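Local coordinates for protein putative TRAP PERIPLASMIC SOLUTE BINDING PROTEIN (Haemophilus influenzae, PDB 4PBQ) that binds L-gulonate and probably delivers such sugar acids to a TRAP transporter as its periplasmic solute-binding component, at residues 241-244 with 245-248; 260-263 with 264-268; 288-291 with 292-296; 307-310 with 311-315. One frame throughout, in Å; residues are numbered along the deposited sequence. Where two conformers were deposited one is given.

Interaction 1. Residues 241-244 with 245-248; sequences KTWN and KIPK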
loop_
_atom_site.group_PDB
_atom_site.type_symbol
_atom_site.label_atom_id
_atom_site.label_comp_id
_atom_site.label_asym_id
_atom_site.label_seq_id
_atom_site.Cartn_x
_atom_site.Cartn_y
_atom_site.Cartn_z
ATOM N N LYS A 241 2.011 6.910 -21.376
ATOM C CA LYS A 241 1.435 6.996 -22.711
ATOM C C LYS A 241 0.236 7.929 -22.726
ATOM O O LYS A 241 0.068 8.695 -23.675
ATOM C CB LYS A 241 1.045 5.623 -23.224
ATOM C CG LYS A 241 2.234 4.714 -23.537
ATOM C CD LYS A 241 1.760 3.316 -23.943
ATOM C CE LYS A 241 2.765 2.602 -24.853
ATOM N NZ LYS A 241 4.141 2.548 -24.281
ATOM N N THR A 242 -0.585 7.856 -21.674
ATOM C CA THR A 242 -1.689 8.794 -21.494
ATOM C C THR A 242 -1.199 10.211 -21.187
ATOM O O THR A 242 -1.658 11.205 -21.789
ATOM C CB THR A 242 -2.609 8.296 -20.389
ATOM O OG1 THR A 242 -3.281 7.114 -20.847
ATOM C CG2 THR A 242 -3.616 9.345 -19.993
ATOM N N TRP A 243 -0.267 10.313 -20.250
ATOM C CA TRP A 243 0.258 11.607 -19.823
ATOM C C TRP A 243 0.866 12.395 -20.988
ATOM O O TRP A 243 0.677 13.594 -21.085
ATOM C CB TRP A 243 1.309 11.371 -18.740
ATOM C CG TRP A 243 1.710 12.546 -17.892
ATOM C CD1 TRP A 243 2.982 13.044 -17.755
ATOM C CD2 TRP A 243 0.880 13.346 -17.022
ATOM N NE1 TRP A 243 2.994 14.091 -16.882
ATOM C CE2 TRP A 243 1.726 14.297 -16.404
ATOM C CE3 TRP A 243 -0.482 13.348 -16.706
ATOM C CZ2 TRP A 243 1.249 15.264 -15.523
ATOM C CZ3 TRP A 243 -0.960 14.282 -15.810
ATOM C CH2 TRP A 243 -0.099 15.227 -15.219
ATOM N N ASN A 244 1.561 11.712 -21.898
ATOM C CA ASN A 244 2.228 12.397 -22.993
ATOM C C ASN A 244 1.278 12.879 -24.093
ATOM O O ASN A 244 1.715 13.490 -25.059
ATOM C CB ASN A 244 3.323 11.505 -23.586
ATOM C CG ASN A 244 4.530 11.374 -22.678
ATOM O OD1 ASN A 244 4.745 12.186 -21.773
ATOM N ND2 ASN A 244 5.332 10.343 -22.918
ATOM N N LYS A 245 -0.012 12.600 -23.937
ATOM C CA LYS A 245 -1.033 13.105 -24.844
ATOM C C LYS A 245 -1.743 14.324 -24.247
ATOM O O LYS A 245 -2.582 14.960 -24.909
ATOM C CB LYS A 245 -2.062 12.009 -25.107
ATOM C CG LYS A 245 -1.528 10.790 -25.872
ATOM C CD LYS A 245 -2.627 9.697 -25.917
ATOM C CE LYS A 245 -2.125 8.395 -26.484
ATOM N NZ LYS A 245 -1.717 8.517 -27.908
ATOM N N ILE A 246 -1.377 14.654 -23.010
ATOM C CA ILE A 246 -2.034 15.721 -22.268
ATOM C C ILE A 246 -1.121 16.929 -22.255
ATOM O O ILE A 246 -0.006 16.872 -21.746
ATOM C CB ILE A 246 -2.342 15.270 -20.840
ATOM C CG1 ILE A 246 -3.290 14.070 -20.850
ATOM C CG2 ILE A 246 -2.953 16.404 -20.031
ATOM C CD1 ILE A 246 -3.586 13.527 -19.479
ATOM N N PRO A 247 -1.605 18.063 -22.773
ATOM C CA PRO A 247 -0.720 19.231 -22.783
ATOM C C PRO A 247 -0.466 19.733 -21.374
ATOM O O PRO A 247 -1.272 19.496 -20.465
ATOM C CB PRO A 247 -1.502 20.279 -23.588
ATOM C CG PRO A 247 -2.937 19.831 -23.497
ATOM C CD PRO A 247 -2.890 18.321 -23.435
ATOM N N LYS A 248 0.630 20.456 -21.202
ATOM C CA LYS A 248 0.996 20.960 -19.890
ATOM C C LYS A 248 -0.127 21.755 -19.210
ATOM O O LYS A 248 -0.331 21.640 -18.003
ATOM C CB LYS A 248 2.229 21.830 -19.994
ATOM C CG LYS A 248 2.719 22.364 -18.672
ATOM C CD LYS A 248 3.825 21.485 -18.133
ATOM C CE LYS A 248 4.433 22.046 -16.869
ATOM N NZ LYS A 248 5.236 20.988 -16.194
#
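A type I beta turn running from Trp243 to Ile246 ends the short helix 240-243, and its closing bond is given by Ile246 N to Trp243 O at 3.0 Å. One residue earlier the same i to i+3 spacing recurs, with Lys245 N donating to Thr242 O over 3.0 Å. Lys245 lays the methylene part of its side chain past the last helical carbonyls: CG lies 3.4 Å from Lys241 O, and CD and CE continue alongside that oxygen before the chain bends at its last torsion and carries the amine away. A long, flexible lysine suits this exposed corner, since its carbons can lie against the backbone while its charge stays outside. Ile246 closes the turn with a buried, apolar side chain. With CG1 beside its own backbone N (chi1 -61°), the branch turns back against the helix end, where CG1 comes 3.4 Å from Thr242 O. This turn links helix 240-243 to the long helix 248-281 of the solute-binding fold, and Pro247, its nitrogen carrying no hydrogen to donate, occupies the N-cap position of the second helix. At the tip of Ile246, CD1 meets Trp243 CE3 at 4.2 Å, the two side chains crossing at about a right angle. The indole is buried against Leu139 of strand 136-151 and Glu255 of helix 248-281, and Trp243 O also accepts a hydrogen bond from Gln251 NE2.

Interaction 2. Residues 260-263 with 264-268; sequences LYQE and KEWEL
The side chain of Glu265 starts beside Tyr261, one turn back: CB lies 3.1 Å from Tyr261 O and sits over one face of the tyrosine ring, 4.1 Å from the centroid and 18° off the normal, a CH-pi contact. CG continues toward the phenol end and lies 3.6 Å from Tyr261 OH. A bend at chi2 (-88°) then turns the carboxylate, so that its plane ends only 19° from that of the ring, and CD still lies near the hydroxyl. At the tip, OE1 accepts a hydrogen bond from Met143 N of strand 136-151; a glutamate suits this buried place because its methylenes cover an aromatic ring while its acid end meets a backbone N-H. Tyr261 and Glu265 both belong to the long helix 248-281, where residues four apart lie on the same side and the backbone bonds repeat at that spacing, Glu265 N to Tyr261 O being 2.7 Å. Gln262 and Trp266 form the neighbouring pair: Gln262 CG touches Trp266 CD1 at 3.7 Å, and Gln262 O lies in the indole plane at its edge, 3.1 Å from CD1. Their polar ends go to the same strand and beyond, Trp266 NE1 to Tyr141 O and Gln262 NE2 to Glu120. On the outer side, Lys264 NZ forms a long salt bridge of 3.7 Å with Glu263 OE2. A water lies unusually close to that amine, 2.5 Å from NZ, so this bond is doubtful; it donates to Glu263 OE2 and Glu267 OE1, bridging the two acids.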
loop_
_atom_site.group_PDB
_atom_site.type_symbol
_atom_site.label_atom_id
_atom_site.label_comp_id
_atom_site.label_asym_id
_atom_site.label_seq_id
_atom_site.Cartn_x
_atom_site.Cartn_y
_atom_site.Cartn_z
ATOM N N LEU A 260 -4.873 17.947 -4.137
ATOM C CA LEU A 260 -6.096 17.956 -3.325
ATOM C C LEU A 260 -6.484 16.535 -2.896
ATOM O O LEU A 260 -6.776 16.294 -1.713
ATOM C CB LEU A 260 -7.254 18.598 -4.098
ATOM C CG LEU A 260 -8.573 18.822 -3.343
ATOM C CD1 LEU A 260 -8.398 19.778 -2.163
ATOM C CD2 LEU A 260 -9.666 19.346 -4.304
ATOM N N TYR A 261 -6.462 15.587 -3.836
ATOM C CA TYR A 261 -6.694 14.177 -3.508
ATOM C C TYR A 261 -5.773 13.746 -2.352
ATOM O O TYR A 261 -6.229 13.157 -1.368
ATOM C CB TYR A 261 -6.471 13.279 -4.723
ATOM C CG TYR A 261 -6.318 11.826 -4.323
ATOM C CD1 TYR A 261 -7.438 11.025 -4.138
ATOM C CD2 TYR A 261 -5.074 11.274 -4.076
ATOM C CE1 TYR A 261 -7.318 9.706 -3.757
ATOM C CE2 TYR A 261 -4.950 9.965 -3.664
ATOM C CZ TYR A 261 -6.087 9.182 -3.505
ATOM O OH TYR A 261 -6.016 7.868 -3.094
ATOM N N GLN A 262 -4.494 14.081 -2.461
ATOM C CA GLN A 262 -3.503 13.591 -1.500
ATOM C C GLN A 262 -3.789 14.149 -0.106
ATOM O O GLN A 262 -3.789 13.404 0.881
ATOM C CB GLN A 262 -2.083 13.944 -1.949
ATOM C CG GLN A 262 -1.020 13.460 -0.996
ATOM C CD GLN A 262 0.363 13.576 -1.567
ATOM O OE1 GLN A 262 0.600 13.287 -2.749
ATOM N NE2 GLN A 262 1.289 14.006 -0.737
ATOM N N GLU A 263 -4.018 15.458 -0.010
ATOM C CA GLU A 263 -4.289 16.080 1.280
ATOM C C GLU A 263 -5.537 15.469 1.896
ATOM O O GLU A 263 -5.555 15.126 3.072
ATOM C CB GLU A 263 -4.500 17.595 1.132
ATOM C CG GLU A 263 -5.099 18.262 2.369
ATOM C CD GLU A 263 -5.730 19.634 2.078
ATOM O OE1 GLU A 263 -5.511 20.178 0.969
ATOM O OE2 GLU A 263 -6.461 20.152 2.958
ATOM N N LYS A 264 -6.590 15.350 1.097
ATOM C CA LYS A 264 -7.874 14.891 1.614
ATOM C C LYS A 264 -7.847 13.402 1.950
ATOM O O LYS A 264 -8.505 12.963 2.922
ATOM C CB LYS A 264 -8.997 15.181 0.605
ATOM C CG LYS A 264 -9.227 16.678 0.409
ATOM C CD LYS A 264 -9.828 17.318 1.653
ATOM C CE LYS A 264 -10.380 18.689 1.341
ATOM N NZ LYS A 264 -10.050 19.676 2.394
ATOM N N GLU A 265 -7.106 12.625 1.160
ATOM C CA GLU A 265 -7.040 11.189 1.379
ATOM C C GLU A 265 -6.263 10.841 2.659
ATOM O O GLU A 265 -6.683 9.977 3.403
ATOM C CB GLU A 265 -6.431 10.436 0.202
ATOM C CG GLU A 265 -6.697 8.907 0.254
ATOM C CD GLU A 265 -5.657 8.108 1.026
ATOM O OE1 GLU A 265 -4.579 8.667 1.287
ATOM O OE2 GLU A 265 -5.926 6.917 1.356
ATOM N N TRP A 266 -5.142 11.509 2.893
ATOM C CA TRP A 266 -4.405 11.313 4.153
ATOM C C TRP A 266 -5.303 11.622 5.342
ATOM O O TRP A 266 -5.405 10.831 6.254
ATOM C CB TRP A 266 -3.129 12.155 4.213
ATOM C CG TRP A 266 -1.983 11.485 3.524
ATOM C CD1 TRP A 266 -1.596 11.657 2.221
ATOM C CD2 TRP A 266 -1.076 10.498 4.084
ATOM N NE1 TRP A 266 -0.520 10.831 1.928
ATOM C CE2 TRP A 266 -0.169 10.137 3.057
ATOM C CE3 TRP A 266 -0.934 9.905 5.355
ATOM C CZ2 TRP A 266 0.841 9.192 3.251
ATOM C CZ3 TRP A 266 0.074 8.975 5.543
ATOM C CH2 TRP A 266 0.955 8.640 4.495
ATOM N N GLU A 267 -5.951 12.785 5.312
ATOM C CA GLU A 267 -6.856 13.189 6.378
ATOM C C GLU A 267 -7.971 12.167 6.609
ATOM O O GLU A 267 -8.235 11.755 7.756
ATOM C CB GLU A 267 -7.442 14.569 6.037
ATOM C CG GLU A 267 -8.443 15.112 7.036
ATOM C CD GLU A 267 -8.887 16.532 6.708
ATOM O OE1 GLU A 267 -9.421 16.766 5.603
ATOM O OE2 GLU A 267 -8.688 17.414 7.565
ATOM N N LEU A 268 -8.642 11.768 5.535
ATOM C CA LEU A 268 -9.739 10.825 5.632
ATOM C C LEU A 268 -9.261 9.432 6.069
ATOM O O LEU A 268 -9.925 8.741 6.853
ATOM C CB LEU A 268 -10.464 10.740 4.281
ATOM C CG LEU A 268 -11.704 9.846 4.310
ATOM C CD1 LEU A 268 -12.719 10.334 5.334
ATOM C CD2 LEU A 268 -12.368 9.775 2.932
HETATM O O HOH W 1 -8.687 19.217 4.482
#

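Interaction 3. Residues 288-291 with 292-296; sequences IVPS and EAFKN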
loop_
_atom_site.group_PDB
_atom_site.type_symbol
_atom_site.label_atom_id
_atom_site.label_comp_id
_atom_site.label_asym_id
_atom_site.label_seq_id
_atom_site.Cartn_x
_atom_site.Cartn_y
_atom_site.Cartn_z
ATOM N N ILE A 288 -4.753 -7.736 19.605
ATOM C CA ILE A 288 -3.612 -7.885 20.492
ATOM C C ILE A 288 -2.630 -6.751 20.208
ATOM O O ILE A 288 -2.178 -6.575 19.067
ATOM C CB ILE A 288 -2.977 -9.278 20.280
ATOM C CG1 ILE A 288 -3.978 -10.354 20.746
ATOM C CG2 ILE A 288 -1.646 -9.394 21.007
ATOM C CD1 ILE A 288 -3.598 -11.778 20.397
ATOM N N VAL A 289 -2.353 -5.929 21.212
ATOM C CA VAL A 289 -1.277 -4.947 21.075
ATOM C C VAL A 289 0.008 -5.592 21.598
ATOM O O VAL A 289 0.058 -6.010 22.747
ATOM C CB VAL A 289 -1.577 -3.668 21.847
ATOM C CG1 VAL A 289 -0.469 -2.639 21.620
ATOM C CG2 VAL A 289 -2.937 -3.105 21.418
ATOM N N PRO A 290 1.041 -5.714 20.743
ATOM C CA PRO A 290 2.227 -6.446 21.194
ATOM C C PRO A 290 2.860 -5.809 22.419
ATOM O O PRO A 290 2.868 -4.585 22.550
ATOM C CB PRO A 290 3.180 -6.357 19.992
ATOM C CG PRO A 290 2.281 -6.200 18.823
ATOM C CD PRO A 290 1.121 -5.372 19.308
ATOM N N SER A 291 3.385 -6.645 23.297
ATOM C CA SER A 291 4.136 -6.166 24.441
ATOM C C SER A 291 5.427 -5.493 23.981
ATOM O O SER A 291 5.851 -5.651 22.841
ATOM C CB SER A 291 4.493 -7.342 25.340
ATOM O OG SER A 291 5.313 -8.264 24.640
ATOM N N GLU A 292 6.088 -4.777 24.879
ATOM C CA GLU A 292 7.362 -4.176 24.531
ATOM C C GLU A 292 8.347 -5.246 24.067
ATOM O O GLU A 292 9.096 -5.023 23.132
ATOM C CB GLU A 292 7.967 -3.412 25.717
ATOM C CG GLU A 292 9.313 -2.768 25.371
ATOM C CD GLU A 292 10.173 -2.435 26.589
ATOM O OE1 GLU A 292 9.678 -2.529 27.734
ATOM O OE2 GLU A 292 11.360 -2.079 26.389
ATOM N N ALA A 293 8.363 -6.391 24.750
ATOM C CA ALA A 293 9.278 -7.483 24.401
ATOM C C ALA A 293 8.984 -8.113 23.027
ATOM O O ALA A 293 9.901 -8.410 22.250
ATOM C CB ALA A 293 9.259 -8.552 25.491
ATOM N N PHE A 294 7.705 -8.325 22.741
ATOM C CA PHE A 294 7.287 -8.891 21.456
ATOM C C PHE A 294 7.670 -7.910 20.342
ATOM O O PHE A 294 8.224 -8.287 19.298
ATOM C CB PHE A 294 5.776 -9.139 21.499
ATOM C CG PHE A 294 5.220 -9.902 20.308
ATOM C CD1 PHE A 294 6.044 -10.487 19.364
ATOM C CD2 PHE A 294 3.843 -10.011 20.145
ATOM C CE1 PHE A 294 5.491 -11.168 18.281
ATOM C CE2 PHE A 294 3.287 -10.682 19.066
ATOM C CZ PHE A 294 4.105 -11.272 18.147
ATOM N N LYS A 295 7.361 -6.642 20.579
ATOM C CA LYS A 295 7.765 -5.549 19.705
ATOM C C LYS A 295 9.267 -5.532 19.420
ATOM O O LYS A 295 9.707 -5.460 18.282
ATOM C CB LYS A 295 7.423 -4.235 20.386
ATOM C CG LYS A 295 6.887 -3.175 19.504
ATOM C CD LYS A 295 5.453 -2.834 19.914
ATOM C CE LYS A 295 5.280 -1.359 20.235
ATOM N NZ LYS A 295 5.360 -1.060 21.686
ATOM N N ASN A 296 10.065 -5.543 20.476
ATOM C CA ASN A 296 11.491 -5.482 20.307
ATOM C C ASN A 296 12.024 -6.706 19.583
ATOM O O ASN A 296 12.929 -6.599 18.773
ATOM C CB ASN A 296 12.165 -5.362 21.664
ATOM C CG ASN A 296 11.930 -4.021 22.309
ATOM O OD1 ASN A 296 11.629 -3.039 21.632
ATOM N ND2 ASN A 296 12.085 -3.964 23.629
#
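Ser291 OG accepts a hydrogen bond from Phe294 N at 3.1 Å, with an N-H...O angle of 160°: the classic N-cap of a helix, here the start of helix 292-312. Serine is well chosen for this place, because its short side chain reaches an N-H of the first turn that has no helical carbonyl before it. The torsion that permits this sets OG between the backbone N and the carbonyl carbon (chi1 62°), and the oxygen also lies close to Phe294 CB, 3.3 Å away. The same residue serves the helix with its backbone, since Ser291 O accepts from Lys295 N at 2.9 Å and so opens the regular i to i+4 series.

Just before the cap, Pro290 CB rests against Phe294 CD2 at 3.7 Å. The proline, its backbone extended, is a rigid apolar residue suited to meeting this ring. Phe294 in turn is positioned by partners farther out: its ring meets that of Phe161, the planes at about 50°, and it touches Ile225 of strand 223-225. Ile288, at the end of strand 286-288, pairs through its backbone with Ile224 and Gln226, so the loop to the cap starts directly from the end of a paired strand. On the exposed side of the first turn, Asn296 ND2 makes a weak hydrogen bond to Glu292 OE2, 3.4 Å long.

Interaction 4. Residues 307-310 with 311-315; sequences DSFY and KKYDW
Phe309 and Tyr313 pack side by side where helix 292-312 ends, with Phe309 CD1 3.7 Å from Tyr313 CE2. Tyr313 is the first residue to leave helical geometry, yet its backbone N still donates to Phe309 O, 2.9 Å away. This is the tight part of the contact. Phe309 is buried, stacking on Trp105 and meeting Tyr306 edge-to-face, as befits a large apolar ring on the inner side of a helix. Tyr313 is held on both faces: Trp315 CZ2 lies over one, and Lys312 CG sits above the centre of the other at 3.7 Å. Lys312 CG takes the position between its backbone N and carbonyl carbon (chi1 65°), which brings the extended chain past Ser308, CE lying 3.6 Å from Ser308 OG and also at the edge of the Phe309 ring.

The outer side is looser. There the i to i+3 and i to i+4 bonds of Lys311 N and Lys312 N are all weak, shared among Asp307 O, Ser308 O and Phe309 O as the regular i to i+4 pattern gives way at the helix end. Lys311 suits this surface, its exposed chain carrying the amine outward; a water donates to Asp307 O at 2.7 Å and accepts weakly from Lys311 NZ.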
loop_
_atom_site.group_PDB
_atom_site.type_symbol
_atom_site.label_atom_id
_atom_site.label_comp_id
_atom_site.label_asym_id
_atom_site.label_seq_id
_atom_site.Cartn_x
_atom_site.Cartn_y
_atom_site.Cartn_z
ATOM N N ASP A 307 20.444 -5.643 6.683
ATOM C CA ASP A 307 21.805 -6.090 6.431
ATOM C C ASP A 307 21.954 -6.476 4.970
ATOM O O ASP A 307 22.961 -6.154 4.309
ATOM C CB ASP A 307 22.158 -7.296 7.300
ATOM C CG ASP A 307 22.187 -6.963 8.779
ATOM O OD1 ASP A 307 22.305 -5.765 9.138
ATOM O OD2 ASP A 307 22.090 -7.914 9.582
ATOM N N SER A 308 20.963 -7.199 4.475
ATOM C CA SER A 308 20.982 -7.652 3.105
ATOM C C SER A 308 20.818 -6.456 2.139
ATOM O O SER A 308 21.517 -6.383 1.131
ATOM C CB SER A 308 19.899 -8.717 2.907
ATOM O OG SER A 308 19.853 -9.174 1.571
ATOM N N PHE A 309 19.932 -5.505 2.437
ATOM C CA PHE A 309 19.744 -4.370 1.525
ATOM C C PHE A 309 21.074 -3.636 1.316
ATOM O O PHE A 309 21.431 -3.258 0.210
ATOM C CB PHE A 309 18.743 -3.317 2.063
ATOM C CG PHE A 309 17.339 -3.819 2.319
ATOM C CD1 PHE A 309 16.750 -4.760 1.514
ATOM C CD2 PHE A 309 16.603 -3.290 3.375
ATOM C CE1 PHE A 309 15.440 -5.189 1.772
ATOM C CE2 PHE A 309 15.315 -3.717 3.634
ATOM C CZ PHE A 309 14.739 -4.663 2.816
ATOM N N TYR A 310 21.799 -3.419 2.399
ATOM C CA TYR A 310 23.039 -2.668 2.327
ATOM C C TYR A 310 24.133 -3.421 1.554
ATOM O O TYR A 310 25.032 -2.799 0.990
ATOM C CB TYR A 310 23.496 -2.295 3.738
ATOM C CG TYR A 310 22.541 -1.345 4.449
ATOM C CD1 TYR A 310 21.948 -0.282 3.771
ATOM C CD2 TYR A 310 22.225 -1.511 5.789
ATOM C CE1 TYR A 310 21.079 0.588 4.412
ATOM C CE2 TYR A 310 21.357 -0.648 6.432
ATOM C CZ TYR A 310 20.790 0.402 5.741
ATOM O OH TYR A 310 19.926 1.266 6.383
ATOM N N LYS A 311 24.047 -4.744 1.514
ATOM C CA LYS A 311 24.997 -5.539 0.743
ATOM C C LYS A 311 24.681 -5.644 -0.743
ATOM O O LYS A 311 25.587 -5.860 -1.549
ATOM C CB LYS A 311 25.095 -6.956 1.296
ATOM C CG LYS A 311 25.652 -7.027 2.681
ATOM C CD LYS A 311 26.123 -8.431 3.005
ATOM C CE LYS A 311 26.706 -8.502 4.406
ATOM N NZ LYS A 311 27.609 -7.351 4.716
ATOM N N LYS A 312 23.412 -5.540 -1.115
ATOM C CA LYS A 312 23.029 -5.836 -2.494
ATOM C C LYS A 312 22.605 -4.594 -3.276
ATOM O O LYS A 312 22.587 -4.611 -4.508
ATOM C CB LYS A 312 21.928 -6.901 -2.518
ATOM C CG LYS A 312 20.618 -6.470 -1.905
ATOM C CD LYS A 312 19.630 -7.647 -1.826
ATOM C CE LYS A 312 18.371 -7.268 -1.038
ATOM N NZ LYS A 312 17.291 -8.301 -1.062
ATOM N N TYR A 313 22.284 -3.518 -2.559
ATOM C CA TYR A 313 21.873 -2.258 -3.190
ATOM C C TYR A 313 22.890 -1.150 -2.903
ATOM O O TYR A 313 23.085 -0.766 -1.752
ATOM C CB TYR A 313 20.517 -1.816 -2.663
ATOM C CG TYR A 313 19.389 -2.796 -2.848
ATOM C CD1 TYR A 313 19.321 -3.629 -3.960
ATOM C CD2 TYR A 313 18.399 -2.896 -1.895
ATOM C CE1 TYR A 313 18.279 -4.515 -4.115
ATOM C CE2 TYR A 313 17.357 -3.773 -2.042
ATOM C CZ TYR A 313 17.299 -4.584 -3.152
ATOM O OH TYR A 313 16.232 -5.451 -3.291
ATOM N N ASP A 314 23.530 -0.637 -3.949
ATOM C CA ASP A 314 24.534 0.415 -3.784
ATOM C C ASP A 314 23.924 1.757 -3.378
ATOM O O ASP A 314 24.651 2.676 -3.000
ATOM C CB ASP A 314 25.328 0.603 -5.084
ATOM C CG ASP A 314 24.601 1.482 -6.087
ATOM O OD1 ASP A 314 24.832 2.709 -6.074
ATOM O OD2 ASP A 314 23.792 0.956 -6.875
ATOM N N TRP A 315 22.600 1.872 -3.451
ATOM C CA TRP A 315 21.915 3.123 -3.121
ATOM C C TRP A 315 21.270 3.120 -1.743
ATOM O O TRP A 315 20.780 4.154 -1.281
ATOM C CB TRP A 315 20.822 3.397 -4.163
ATOM C CG TRP A 315 19.953 2.191 -4.447
ATOM C CD1 TRP A 315 20.116 1.290 -5.461
ATOM C CD2 TRP A 315 18.809 1.746 -3.700
ATOM N NE1 TRP A 315 19.158 0.319 -5.388
ATOM C CE2 TRP A 315 18.338 0.576 -4.319
ATOM C CE3 TRP A 315 18.144 2.221 -2.567
ATOM C CZ2 TRP A 315 17.231 -0.125 -3.845
ATOM C CZ3 TRP A 315 17.054 1.521 -2.093
ATOM C CH2 TRP A 315 16.602 0.366 -2.733
HETATM O O HOH W 2 25.098 -5.172 5.584
#

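In the fold
Along the chain the four contacts come in series, all in its last third and all at or within helices. Interaction 1 is the turn leading into helix 248-281, whose middle holds interaction 2; their centres are about 24 Å apart. Interactions 3 and 4 share helix 292-312, one at its first turn and one at its last, with centres about 28 Å apart. Interactions 1 and 3 lie on opposite sides of the chain's centre, about 49 Å between centres. Strand 136-151 borders interactions 1 and 2. Glu265 of interaction 2 and Phe309 of interaction 4 each lie about 12 Å from L-gulonate, so these helices probably belong to the scaffold around the site without lining it.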